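Local coordinates for protein macrophomate synthase intermolecular Diels-Alderase (PDB 1IZC) that is a TIM-barrel enzyme of the HpcH/HpaI aldolase/citrate lyase family that binds a magnesium ion and pyruvic acid, at residues K41-V46 and P64-I69; H48-T53 and F275-L280; M139-I144 and A172-H177; N192-A197 and M236-T241. The protein carries 1 engineered substitution. All coordinates share one frame; numbering follows the deposited sequence.

Overall arrangement
The four contacts sample a TIM barrel from its staves to its outer layer. Contact 1 is core: it pairs two neighbouring parallel strands by backbone hydrogen bonds and one aspartate carboxylate. Contact 2 touches it, since strand 43-48 runs on into H48, and ties the following loop to the start of helix 276-295 through a buried carboxylate. Both meet the second subunit. Contacts 3 and 4 lie beyond the barrel wall, each across the chain's centre from contact 2, their centres about 30 Å from its own. Contact 3 is a mostly buried join between an asparagine amide and a loop backbone, whereas contact 4, partly buried, packs two outer helices through a valine, a lysine chain and bridging waters.

Contact 1: residues K41-V46 and P64-I69; sequences KTLMGV and PDFVWI
D65 and M44 grip each other twice. The backbone N of M44 gives an almost straight hydrogen bond (176°) to D65 OD2, 2.8 Å away, reaching the carboxylate on its anti side, and D65 N returns a bond of 2.8 Å to M44 O. An aspartate suits this place because its short side chain doubles back to take up a strand N-H just before its own strand begins. Its other oxygen, OD1, makes a salt bridge with R292 of the second subunit, so one carboxylate serves both the fold and the assembly. Further along, V46 uses both of its backbone polar atoms: its N donates to F66 O at 3.1 Å, and its O accepts from W68 N at 2.8 Å, in the parallel pattern in which one residue bonds to two partners that flank V67.

Between these bonds the F66 ring lies flat over the main chain of G45. The torsion of F66, with CG between its own N and carbonyl carbon (chi1 67°), swings the ring back across the strand, and G45 CA sits 3.5 Å from the ring centroid, a CH-pi contact over the face. Glycine, having no side chain, lets the ring lie directly on its CA. L43 CB meets the ring edge instead, 3.8 Å from F66 CD2, and V46 CG1 rests on P64 CG at 4.1 Å.

Together the segments form the first two staves of the barrel, joined in a beta-alpha-beta crossover through helix 53-61. Strand 97-101 continues the sheet beyond F66 and W68, L43 packs on helix 28-37, and M44 meets helix 260-265.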
loop_
_atom_site.group_PDB
_atom_site.type_symbol
_atom_site.label_atom_id
_atom_site.label_comp_id
_atom_site.label_asym_id
_atom_site.label_seq_id
_atom_site.Cartn_x
_atom_site.Cartn_y
_atom_site.Cartn_z
ATOM N N LYS A 41 15.289 -19.645 31.618
ATOM C CA LYS A 41 14.448 -19.680 30.424
ATOM C C LYS A 41 13.660 -18.378 30.223
ATOM O O LYS A 41 12.729 -18.322 29.416
ATOM C CB LYS A 41 13.483 -20.863 30.480
ATOM C CG LYS A 41 14.155 -22.218 30.353
ATOM C CD LYS A 41 13.114 -23.324 30.469
ATOM C CE LYS A 41 13.718 -24.689 30.193
ATOM N NZ LYS A 41 12.664 -25.745 30.279
ATOM N N THR A 42 14.028 -17.345 30.971
ATOM C CA THR A 42 13.402 -16.033 30.845
ATOM C C THR A 42 13.365 -15.709 29.349
ATOM O O THR A 42 14.368 -15.871 28.660
ATOM C CB THR A 42 14.233 -14.968 31.594
ATOM O OG1 THR A 42 14.039 -15.127 33.008
ATOM C CG2 THR A 42 13.834 -13.553 31.176
ATOM N N LEU A 43 12.207 -15.274 28.856
ATOM C CA LEU A 43 12.056 -14.961 27.433
ATOM C C LEU A 43 12.795 -13.699 27.032
ATOM O O LEU A 43 12.584 -12.635 27.613
ATOM C CB LEU A 43 10.577 -14.802 27.078
ATOM C CG LEU A 43 9.736 -16.078 27.092
ATOM C CD1 LEU A 43 9.690 -16.639 28.494
ATOM C CD2 LEU A 43 8.320 -15.770 26.602
ATOM N N MET A 44 13.665 -13.826 26.036
ATOM C CA MET A 44 14.418 -12.676 25.547
ATOM C C MET A 44 13.834 -12.324 24.175
ATOM O O MET A 44 13.859 -13.147 23.256
ATOM C CB MET A 44 15.900 -13.035 25.430
ATOM C CG MET A 44 16.499 -13.609 26.716
ATOM S SD MET A 44 16.324 -12.491 28.111
ATOM C CE MET A 44 17.094 -13.520 29.426
ATOM N N GLY A 45 13.290 -11.112 24.059
ATOM C CA GLY A 45 12.676 -10.713 22.806
ATOM C C GLY A 45 13.111 -9.358 22.283
ATOM O O GLY A 45 14.061 -8.751 22.780
ATOM N N VAL A 46 12.380 -8.878 21.282
ATOM C CA VAL A 46 12.691 -7.612 20.639
ATOM C C VAL A 46 11.424 -6.785 20.470
ATOM O O VAL A 46 10.351 -7.326 20.149
ATOM C CB VAL A 46 13.378 -7.874 19.254
ATOM C CG1 VAL A 46 12.442 -8.652 18.325
ATOM C CG2 VAL A 46 13.811 -6.558 18.611
ATOM N N PRO A 64 14.085 -14.521 18.049
ATOM C CA PRO A 64 13.887 -14.038 19.417
ATOM C C PRO A 64 12.803 -14.913 20.052
ATOM O O PRO A 64 12.035 -15.566 19.338
ATOM C CB PRO A 64 13.395 -12.612 19.205
ATOM C CG PRO A 64 12.541 -12.767 17.983
ATOM C CD PRO A 64 13.455 -13.610 17.077
ATOM N N ASP A 65 12.745 -14.939 21.381
ATOM C CA ASP A 65 11.721 -15.728 22.054
ATOM C C ASP A 65 10.354 -15.086 21.820
ATOM O O ASP A 65 9.326 -15.740 21.939
ATOM C CB ASP A 65 12.016 -15.829 23.556
ATOM C CG ASP A 65 13.288 -16.612 23.849
ATOM O OD1 ASP A 65 13.620 -17.519 23.050
ATOM O OD2 ASP A 65 13.941 -16.331 24.880
ATOM N N PHE A 66 10.349 -13.791 21.510
ATOM C CA PHE A 66 9.110 -13.095 21.191
ATOM C C PHE A 66 9.384 -11.802 20.441
ATOM O O PHE A 66 10.481 -11.254 20.516
ATOM C CB PHE A 66 8.287 -12.767 22.461
ATOM C CG PHE A 66 8.926 -11.743 23.383
ATOM C CD1 PHE A 66 8.803 -10.374 23.138
ATOM C CD2 PHE A 66 9.631 -12.156 24.511
ATOM C CE1 PHE A 66 9.367 -9.432 24.006
ATOM C CE2 PHE A 66 10.202 -11.225 25.392
ATOM C CZ PHE A 66 10.070 -9.863 25.144
ATOM N N VAL A 67 8.381 -11.339 19.702
ATOM C CA VAL A 67 8.459 -10.055 19.011
ATOM C C VAL A 67 7.317 -9.300 19.679
ATOM O O VAL A 67 6.184 -9.782 19.710
ATOM C CB VAL A 67 8.173 -10.168 17.495
ATOM C CG1 VAL A 67 8.154 -8.760 16.873
ATOM C CG2 VAL A 67 9.260 -11.017 16.824
ATOM N N TRP A 68 7.636 -8.145 20.248
ATOM C CA TRP A 68 6.681 -7.302 20.957
ATOM C C TRP A 68 6.297 -6.179 19.997
ATOM O O TRP A 68 7.087 -5.272 19.752
ATOM C CB TRP A 68 7.389 -6.746 22.196
ATOM C CG TRP A 68 6.552 -6.071 23.212
ATOM C CD1 TRP A 68 5.943 -6.650 24.292
ATOM C CD2 TRP A 68 6.303 -4.667 23.314
ATOM N NE1 TRP A 68 5.334 -5.685 25.063
ATOM C CE2 TRP A 68 5.537 -4.460 24.481
ATOM C CE3 TRP A 68 6.658 -3.561 22.532
ATOM C CZ2 TRP A 68 5.115 -3.185 24.887
ATOM C CZ3 TRP A 68 6.238 -2.288 22.938
ATOM C CH2 TRP A 68 5.475 -2.116 24.102
ATOM N N ILE A 69 5.084 -6.243 19.457
ATOM C CA ILE A 69 4.634 -5.234 18.500
ATOM C C ILE A 69 3.814 -4.164 19.206
ATOM O O ILE A 69 2.840 -4.472 19.888
ATOM C CB ILE A 69 3.798 -5.885 17.384
ATOM C CG1 ILE A 69 4.612 -7.007 16.730
ATOM C CG2 ILE A 69 3.366 -4.829 16.355
ATOM C CD1 ILE A 69 3.859 -7.773 15.644
HETATM O O HOH W 1 13.365 -18.982 26.787
#

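Contact 2: residues H48-T53 and F275-L280; sequences HGIPST and FDVWGL
The loop leaving strand 43-48 passes close by the first turn of helix 276-295, with the CA atoms of H48 and D276 5.5 Å apart. In this TIM barrel the meeting joins the loop after the first strand to the helix after the last, closing the ring of beta-alpha units, and its centre is a His-carboxylate hydrogen bond. H48 ND1 donates to D276 OD2 at 2.8 Å and nearly straight (171°), with the oxygen in the imidazole plane. The carboxylate is turned away from that plane, the two standing 73° apart. The same OD2 takes I50 N at 3.1 Å from the other face of the carboxylate, while OD1 receives G49 N at 2.8 Å. An aspartate thus answers an imidazole N-H and the two backbone N-H groups that follow, all on the syn side of its oxygens. It reaches them because CG lies between its own N and carbonyl carbon (chi1 63°), which sets the group ahead of the helix start, where OD1 also takes a weak bond from V277 N.

H48 is fixed at its far side: NE2 is hydrogen-bonded to T56 OG1, and F76 meets the ring edge-to-face. I50 shields the carboxylate with its hydrocarbon branch, CG1 lying 3.4 Å from D276 OD2. That same methylene presses against the helix: I50 CG1 and V277 CG2 are 3.5 Å apart, tighter than usual for two carbons.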
loop_
_atom_site.group_PDB
_atom_site.type_symbol
_atom_site.label_atom_id
_atom_site.label_comp_id
_atom_site.label_asym_id
_atom_site.label_seq_id
_atom_site.Cartn_x
_atom_site.Cartn_y
_atom_site.Cartn_z
ATOM N N HIS A 48 9.214 -4.076 18.552
ATOM C CA HIS A 48 9.025 -3.765 17.129
ATOM C C HIS A 48 8.032 -2.610 16.942
ATOM O O HIS A 48 6.815 -2.758 17.142
ATOM C CB HIS A 48 8.571 -5.092 16.478
ATOM C CG HIS A 48 8.260 -5.034 15.012
ATOM N ND1 HIS A 48 8.933 -4.219 14.122
ATOM C CD2 HIS A 48 7.442 -5.810 14.260
ATOM C CE1 HIS A 48 8.546 -4.501 12.890
ATOM N NE2 HIS A 48 7.641 -5.464 12.944
ATOM N N GLY A 49 8.578 -1.444 16.576
ATOM C CA GLY A 49 7.776 -0.248 16.375
ATOM C C GLY A 49 7.835 0.285 14.948
ATOM O O GLY A 49 7.126 1.228 14.613
ATOM N N ILE A 50 8.688 -0.303 14.113
ATOM C CA ILE A 50 8.793 0.120 12.709
ATOM C C ILE A 50 7.680 -0.603 11.958
ATOM O O ILE A 50 7.673 -1.835 11.894
ATOM C CB ILE A 50 10.150 -0.286 12.101
ATOM C CG1 ILE A 50 11.283 0.456 12.820
ATOM C CG2 ILE A 50 10.169 0.046 10.610
ATOM C CD1 ILE A 50 12.685 -0.052 12.464
ATOM N N PRO A 51 6.735 0.151 11.360
ATOM C CA PRO A 51 5.613 -0.443 10.628
ATOM C C PRO A 51 5.990 -0.990 9.267
ATOM O O PRO A 51 5.637 -0.425 8.229
ATOM C CB PRO A 51 4.618 0.711 10.552
ATOM C CG PRO A 51 5.530 1.888 10.332
ATOM C CD PRO A 51 6.674 1.628 11.310
ATOM N N SER A 52 6.713 -2.106 9.283
ATOM C CA SER A 52 7.165 -2.737 8.051
ATOM C C SER A 52 7.238 -4.240 8.274
ATOM O O SER A 52 7.964 -4.701 9.163
ATOM C CB SER A 52 8.561 -2.210 7.686
ATOM O OG SER A 52 9.159 -3.042 6.712
ATOM N N THR A 53 6.485 -5.003 7.486
ATOM C CA THR A 53 6.533 -6.451 7.643
ATOM C C THR A 53 7.902 -6.973 7.219
ATOM O O THR A 53 8.325 -8.025 7.684
ATOM C CB THR A 53 5.435 -7.160 6.836
ATOM O OG1 THR A 53 5.592 -6.851 5.450
ATOM C CG2 THR A 53 4.058 -6.702 7.306
ATOM N N PHE A 275 15.362 -2.793 20.708
ATOM C CA PHE A 275 14.190 -2.083 20.206
ATOM C C PHE A 275 14.572 -1.704 18.784
ATOM O O PHE A 275 15.642 -1.119 18.563
ATOM C CB PHE A 275 13.958 -0.870 21.107
ATOM C CG PHE A 275 14.160 -1.193 22.570
ATOM C CD1 PHE A 275 15.452 -1.306 23.096
ATOM C CD2 PHE A 275 13.078 -1.521 23.379
ATOM C CE1 PHE A 275 15.663 -1.753 24.405
ATOM C CE2 PHE A 275 13.273 -1.971 24.691
ATOM C CZ PHE A 275 14.569 -2.090 25.204
ATOM N N ASP A 276 13.733 -2.052 17.813
ATOM C CA ASP A 276 14.129 -1.780 16.448
ATOM C C ASP A 276 14.407 -0.328 16.104
ATOM O O ASP A 276 15.457 -0.035 15.524
ATOM C CB ASP A 276 13.171 -2.455 15.433
ATOM C CG ASP A 276 11.738 -1.948 15.491
ATOM O OD1 ASP A 276 11.377 -1.130 16.361
ATOM O OD2 ASP A 276 10.968 -2.392 14.617
ATOM N N VAL A 277 13.537 0.599 16.497
ATOM C CA VAL A 277 13.775 1.999 16.145
ATOM C C VAL A 277 15.017 2.599 16.808
ATOM O O VAL A 277 15.918 3.119 16.131
ATOM C CB VAL A 277 12.553 2.880 16.490
ATOM C CG1 VAL A 277 12.852 4.339 16.181
ATOM C CG2 VAL A 277 11.351 2.418 15.681
ATOM N N TRP A 278 15.079 2.531 18.135
ATOM C CA TRP A 278 16.231 3.091 18.822
ATOM C C TRP A 278 17.503 2.318 18.530
ATOM O O TRP A 278 18.574 2.912 18.433
ATOM C CB TRP A 278 15.998 3.117 20.338
ATOM C CG TRP A 278 15.018 4.155 20.773
ATOM C CD1 TRP A 278 14.309 5.007 19.973
ATOM C CD2 TRP A 278 14.642 4.466 22.121
ATOM N NE1 TRP A 278 13.514 5.828 20.740
ATOM C CE2 TRP A 278 13.698 5.515 22.061
ATOM C CE3 TRP A 278 15.013 3.957 23.373
ATOM C CZ2 TRP A 278 13.117 6.067 23.206
ATOM C CZ3 TRP A 278 14.436 4.505 24.512
ATOM C CH2 TRP A 278 13.497 5.550 24.420
ATOM N N GLY A 279 17.382 0.997 18.400
ATOM C CA GLY A 279 18.543 0.160 18.136
ATOM C C GLY A 279 19.208 0.500 16.809
ATOM O O GLY A 279 20.427 0.686 16.734
ATOM N N LEU A 280 18.403 0.572 15.756
ATOM C CA LEU A 280 18.933 0.902 14.436
ATOM C C LEU A 280 19.495 2.321 14.445
ATOM O O LEU A 280 20.578 2.565 13.913
ATOM C CB LEU A 280 17.833 0.792 13.378
ATOM C CG LEU A 280 18.197 1.151 11.927
ATOM C CD1 LEU A 280 19.266 0.222 11.396
ATOM C CD2 LEU A 280 16.942 1.045 11.064
#

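Contact 3: residues M139-I144 and A172-H177; sequences MYYGPI and ATSNNH
N175 turns its side chain out to the main chain of Y141: CG stands anti to its own carbonyl carbon (chi1 -79°), and a small second torsion (chi2 8°) lays the amide so that both its ends face the loop. OD1 accepts Y141 N at 3.0 Å, the donor coming in the carbonyl plane on a lone pair. ND2 gives back a bond of 3.1 Å to Y141 O, arriving well above the plane of that carbonyl. Asparagine suits the place because its amide, like a peptide group, offers one acceptor and one donor and can satisfy both backbone atoms of a residue in a loop. A water that donates to M139 O gives a further, longer bond of 3.3 Å to N175 OD1.

In the TIM barrel this loop follows helix 129-139, and the short helix 171-177 that it meets leads into strand 179-184. The two tyrosines straddle the amide. Y140 brings its CB to 3.5 Å from N175 OD1 and sends its OH to V178 O. Y141 sets its ring edge against S174, CE2 lying 3.5 Å from S174 CB, and a water links Y141 OH to S174 OG, 2.7 Å from each. Beyond the cis peptide before P143, I144 points back against N175, its CD1 methyl lying over the amide face on the Y140 side, 3.7 Å from N175 ND2. I214 of the fifth subunit packs on Y141.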
loop_
_atom_site.group_PDB
_atom_site.type_symbol
_atom_site.label_atom_id
_atom_site.label_comp_id
_atom_site.label_asym_id
_atom_site.label_seq_id
_atom_site.Cartn_x
_atom_site.Cartn_y
_atom_site.Cartn_z
ATOM N N MET A 139 -11.092 -10.757 24.854
ATOM C CA MET A 139 -9.971 -11.626 24.502
ATOM C C MET A 139 -10.210 -13.119 24.515
ATOM O O MET A 139 -9.497 -13.884 23.859
ATOM C CB MET A 139 -8.797 -11.337 25.428
ATOM C CG MET A 139 -8.065 -10.046 25.127
ATOM S SD MET A 139 -6.740 -9.702 26.297
ATOM C CE MET A 139 -5.621 -11.122 25.964
ATOM N N TYR A 140 -11.205 -13.548 25.272
ATOM C CA TYR A 140 -11.450 -14.969 25.386
ATOM C C TYR A 140 -12.862 -15.348 25.020
ATOM O O TYR A 140 -13.801 -14.581 25.241
ATOM C CB TYR A 140 -11.142 -15.432 26.819
ATOM C CG TYR A 140 -9.716 -15.150 27.255
ATOM C CD1 TYR A 140 -9.384 -13.964 27.913
ATOM C CD2 TYR A 140 -8.693 -16.058 26.975
ATOM C CE1 TYR A 140 -8.063 -13.686 28.284
ATOM C CE2 TYR A 140 -7.371 -15.790 27.333
ATOM C CZ TYR A 140 -7.062 -14.604 27.989
ATOM O OH TYR A 140 -5.747 -14.351 28.331
ATOM N N TYR A 141 -13.001 -16.538 24.447
ATOM C CA TYR A 141 -14.310 -17.054 24.069
ATOM C C TYR A 141 -15.058 -17.520 25.308
ATOM O O TYR A 141 -14.456 -17.771 26.350
ATOM C CB TYR A 141 -14.149 -18.257 23.140
ATOM C CG TYR A 141 -13.456 -17.935 21.845
ATOM C CD1 TYR A 141 -14.083 -17.158 20.880
ATOM C CD2 TYR A 141 -12.178 -18.420 21.580
ATOM C CE1 TYR A 141 -13.460 -16.870 19.674
ATOM C CE2 TYR A 141 -11.545 -18.138 20.378
ATOM C CZ TYR A 141 -12.190 -17.368 19.435
ATOM O OH TYR A 141 -11.574 -17.117 18.239
ATOM N N GLY A 142 -16.374 -17.619 25.191
ATOM C CA GLY A 142 -17.155 -18.122 26.305
ATOM C C GLY A 142 -16.641 -19.524 26.580
ATOM O O GLY A 142 -16.158 -20.200 25.666
ATOM N N PRO A 143 -16.758 -20.019 27.818
ATOM C CA PRO A 143 -17.343 -19.375 28.995
ATOM C C PRO A 143 -16.501 -18.304 29.693
ATOM O O PRO A 143 -16.972 -17.663 30.624
ATOM C CB PRO A 143 -17.623 -20.559 29.916
ATOM C CG PRO A 143 -16.454 -21.460 29.630
ATOM C CD PRO A 143 -16.335 -21.401 28.123
ATOM N N ILE A 144 -15.267 -18.097 29.250
ATOM C CA ILE A 144 -14.410 -17.114 29.901
ATOM C C ILE A 144 -14.797 -15.679 29.564
ATOM O O ILE A 144 -14.889 -14.818 30.451
ATOM C CB ILE A 144 -12.930 -17.354 29.533
ATOM C CG1 ILE A 144 -12.535 -18.780 29.939
ATOM C CG2 ILE A 144 -12.043 -16.306 30.210
ATOM C CD1 ILE A 144 -11.097 -19.153 29.611
ATOM N N ALA A 172 -10.001 -23.872 22.113
ATOM C CA ALA A 172 -9.165 -24.293 23.234
ATOM C C ALA A 172 -7.782 -23.667 23.089
ATOM O O ALA A 172 -7.178 -23.208 24.061
ATOM C CB ALA A 172 -9.049 -25.828 23.267
ATOM N N THR A 173 -7.282 -23.661 21.860
ATOM C CA THR A 173 -5.970 -23.081 21.587
ATOM C C THR A 173 -5.953 -21.647 22.081
ATOM O O THR A 173 -5.063 -21.232 22.835
ATOM C CB THR A 173 -5.684 -23.085 20.084
ATOM O OG1 THR A 173 -5.630 -24.435 19.627
ATOM C CG2 THR A 173 -4.353 -22.382 19.787
ATOM N N SER A 174 -6.954 -20.887 21.658
ATOM C CA SER A 174 -7.038 -19.495 22.039
ATOM C C SER A 174 -7.199 -19.270 23.534
ATOM O O SER A 174 -6.500 -18.451 24.134
ATOM C CB SER A 174 -8.187 -18.827 21.288
ATOM O OG SER A 174 -7.911 -18.814 19.889
ATOM N N ASN A 175 -8.109 -20.000 24.159
ATOM C CA ASN A 175 -8.317 -19.770 25.579
ATOM C C ASN A 175 -7.208 -20.305 26.493
ATOM O O ASN A 175 -7.056 -19.836 27.626
ATOM C CB ASN A 175 -9.700 -20.303 25.986
ATOM C CG ASN A 175 -10.843 -19.341 25.596
ATOM O OD1 ASN A 175 -10.636 -18.340 24.892
ATOM N ND2 ASN A 175 -12.056 -19.653 26.051
ATOM N N ASN A 176 -6.415 -21.252 25.996
ATOM C CA ASN A 176 -5.332 -21.815 26.789
ATOM C C ASN A 176 -3.962 -21.189 26.523
ATOM O O ASN A 176 -3.082 -21.250 27.372
ATOM C CB ASN A 176 -5.202 -23.324 26.545
ATOM C CG ASN A 176 -6.444 -24.092 26.942
ATOM O OD1 ASN A 176 -7.146 -23.717 27.873
ATOM N ND2 ASN A 176 -6.709 -25.185 26.245
ATOM N N HIS A 177 -3.780 -20.593 25.349
ATOM C CA HIS A 177 -2.468 -20.033 25.003
ATOM C C HIS A 177 -2.293 -18.539 25.223
ATOM O O HIS A 177 -1.185 -18.081 25.526
ATOM C CB HIS A 177 -2.153 -20.299 23.525
ATOM C CG HIS A 177 -1.825 -21.725 23.206
ATOM N ND1 HIS A 177 -1.352 -22.113 21.970
ATOM C CD2 HIS A 177 -1.904 -22.855 23.951
ATOM C CE1 HIS A 177 -1.151 -23.420 21.967
ATOM N NE2 HIS A 177 -1.478 -23.895 23.155
HETATM O O HOH W 2 -8.854 -16.359 22.971
HETATM O O HOH W 3 -9.474 -18.694 17.730
#

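Contact 4: residues N192-A197 and M236-T241; sequences NVDAIA and MTKFST
V193 and K238 lie alongside with their side chains running contrary ways, the methyl CG1 of V193 lying 3.7 Å from K238 CG and touching the lysine chain as far as CE. The two belong to neighbouring outer helices of the TIM barrel, 193-197 after the fifth strand and 230-245 after the sixth, whose segments run nearly alike, 23° apart, with axes 9.6 Å from each other. Valine is apt here because it splits its branches: CG1 packs against the lysine's methylenes, while CG2 turns inward to F239 CD1, 4.1 Å away, the two side chains standing roughly perpendicular. F239 in turn meets F207 edge-to-face and so carries the contact toward the barrel wall.

The lysine can lie along the valine because its chain is fully extended, and its length lets NZ donate to V190 O and weakly to E191 O at the end of helix 187-191, where the carbonyl ends probably favour the positive charge. D194 crosses it near the tip, OD2 being 4.6 Å from K238 NZ, so the opposite charges may attract without a direct bridge. The salt bridge of D194 runs from OD1 to R245. Water completes the seam: one molecule donates to both D194 OD1 and K238 O, 2.9 Å from each, and another accepts from D194 N and, weakly, from K238 NZ.

Behind this face helix 230-245 folds hydroxyls back on itself. T241 OG1 donates to T237 O, and S240 OG donates to M236 O at 2.8 Å, from the opposite face of that carbonyl to S240 N.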
loop_
_atom_site.group_PDB
_atom_site.type_symbol
_atom_site.label_atom_id
_atom_site.label_comp_id
_atom_site.label_asym_id
_atom_site.label_seq_id
_atom_site.Cartn_x
_atom_site.Cartn_y
_atom_site.Cartn_z
ATOM N N ASN A 192 -3.076 1.511 42.970
ATOM C CA ASN A 192 -4.004 0.385 42.979
ATOM C C ASN A 192 -3.350 -0.909 42.469
ATOM O O ASN A 192 -4.048 -1.861 42.123
ATOM C CB ASN A 192 -5.222 0.752 42.114
ATOM C CG ASN A 192 -6.402 -0.183 42.317
ATOM O OD1 ASN A 192 -6.640 -0.682 43.421
ATOM N ND2 ASN A 192 -7.163 -0.411 41.249
ATOM N N VAL A 193 -2.021 -0.959 42.453
ATOM C CA VAL A 193 -1.335 -2.143 41.922
ATOM C C VAL A 193 -1.556 -3.426 42.720
ATOM O O VAL A 193 -1.537 -4.521 42.160
ATOM C CB VAL A 193 0.193 -1.888 41.749
ATOM C CG1 VAL A 193 0.888 -1.832 43.106
ATOM C CG2 VAL A 193 0.807 -2.983 40.887
ATOM N N ASP A 194 -1.771 -3.317 44.026
ATOM C CA ASP A 194 -2.001 -4.530 44.795
ATOM C C ASP A 194 -3.230 -5.266 44.279
ATOM O O ASP A 194 -3.214 -6.491 44.151
ATOM C CB ASP A 194 -2.167 -4.213 46.287
ATOM C CG ASP A 194 -0.902 -3.648 46.898
ATOM O OD1 ASP A 194 0.194 -4.050 46.458
ATOM O OD2 ASP A 194 -0.999 -2.812 47.821
ATOM N N ALA A 195 -4.293 -4.525 43.977
ATOM C CA ALA A 195 -5.521 -5.134 43.485
ATOM C C ALA A 195 -5.355 -5.684 42.068
ATOM O O ALA A 195 -5.840 -6.766 41.746
ATOM C CB ALA A 195 -6.651 -4.118 43.512
ATOM N N ILE A 196 -4.665 -4.935 41.219
ATOM C CA ILE A 196 -4.484 -5.378 39.847
ATOM C C ILE A 196 -3.626 -6.643 39.801
ATOM O O ILE A 196 -3.944 -7.592 39.080
ATOM C CB ILE A 196 -3.836 -4.256 38.994
ATOM C CG1 ILE A 196 -4.780 -3.045 38.941
ATOM C CG2 ILE A 196 -3.559 -4.775 37.573
ATOM C CD1 ILE A 196 -4.129 -1.768 38.417
ATOM N N ALA A 197 -2.562 -6.662 40.598
ATOM C CA ALA A 197 -1.641 -7.797 40.636
ATOM C C ALA A 197 -2.293 -9.077 41.136
ATOM O O ALA A 197 -1.861 -10.180 40.782
ATOM C CB ALA A 197 -0.437 -7.456 41.512
ATOM N N MET A 236 8.395 1.475 41.942
ATOM C CA MET A 236 8.873 0.214 41.381
ATOM C C MET A 236 8.900 -0.890 42.434
ATOM O O MET A 236 8.673 -2.063 42.128
ATOM C CB MET A 236 10.266 0.379 40.780
ATOM C CG MET A 236 10.270 0.998 39.395
ATOM S SD MET A 236 9.113 0.141 38.300
ATOM C CE MET A 236 9.801 -1.459 38.251
ATOM N N THR A 237 9.178 -0.515 43.677
ATOM C CA THR A 237 9.208 -1.499 44.744
ATOM C C THR A 237 7.814 -2.031 45.005
ATOM O O THR A 237 7.627 -3.239 45.168
ATOM C CB THR A 237 9.772 -0.902 46.044
ATOM O OG1 THR A 237 11.160 -0.604 45.857
ATOM C CG2 THR A 237 9.619 -1.894 47.192
ATOM N N LYS A 238 6.835 -1.134 45.045
ATOM C CA LYS A 238 5.460 -1.544 45.282
ATOM C C LYS A 238 4.985 -2.430 44.132
ATOM O O LYS A 238 4.353 -3.466 44.347
ATOM C CB LYS A 238 4.558 -0.323 45.412
ATOM C CG LYS A 238 3.127 -0.667 45.780
ATOM C CD LYS A 238 2.266 0.584 45.875
ATOM C CE LYS A 238 0.846 0.237 46.271
ATOM N NZ LYS A 238 -0.040 1.424 46.215
ATOM N N PHE A 239 5.303 -2.013 42.911
ATOM C CA PHE A 239 4.934 -2.761 41.715
ATOM C C PHE A 239 5.549 -4.164 41.691
ATOM O O PHE A 239 4.836 -5.160 41.523
ATOM C CB PHE A 239 5.378 -1.972 40.466
ATOM C CG PHE A 239 5.295 -2.750 39.170
ATOM C CD1 PHE A 239 4.118 -2.792 38.432
ATOM C CD2 PHE A 239 6.419 -3.423 38.682
ATOM C CE1 PHE A 239 4.054 -3.499 37.213
ATOM C CE2 PHE A 239 6.374 -4.134 37.474
ATOM C CZ PHE A 239 5.191 -4.170 36.738
ATOM N N SER A 240 6.867 -4.250 41.862
ATOM C CA SER A 240 7.556 -5.534 41.800
ATOM C C SER A 240 7.165 -6.475 42.926
ATOM O O SER A 240 7.039 -7.677 42.707
ATOM C CB SER A 240 9.075 -5.337 41.789
ATOM O OG SER A 240 9.512 -4.643 42.941
ATOM N N THR A 241 6.977 -5.931 44.123
ATOM C CA THR A 241 6.578 -6.750 45.263
ATOM C C THR A 241 5.170 -7.306 45.039
ATOM O O THR A 241 4.893 -8.464 45.369
ATOM C CB THR A 241 6.609 -5.929 46.571
ATOM O OG1 THR A 241 7.948 -5.477 46.807
ATOM C CG2 THR A 241 6.171 -6.789 47.749
HETATM O O HOH W 4 3.018 -4.018 46.887
HETATM O O HOH W 5 -2.358 -1.059 45.966
#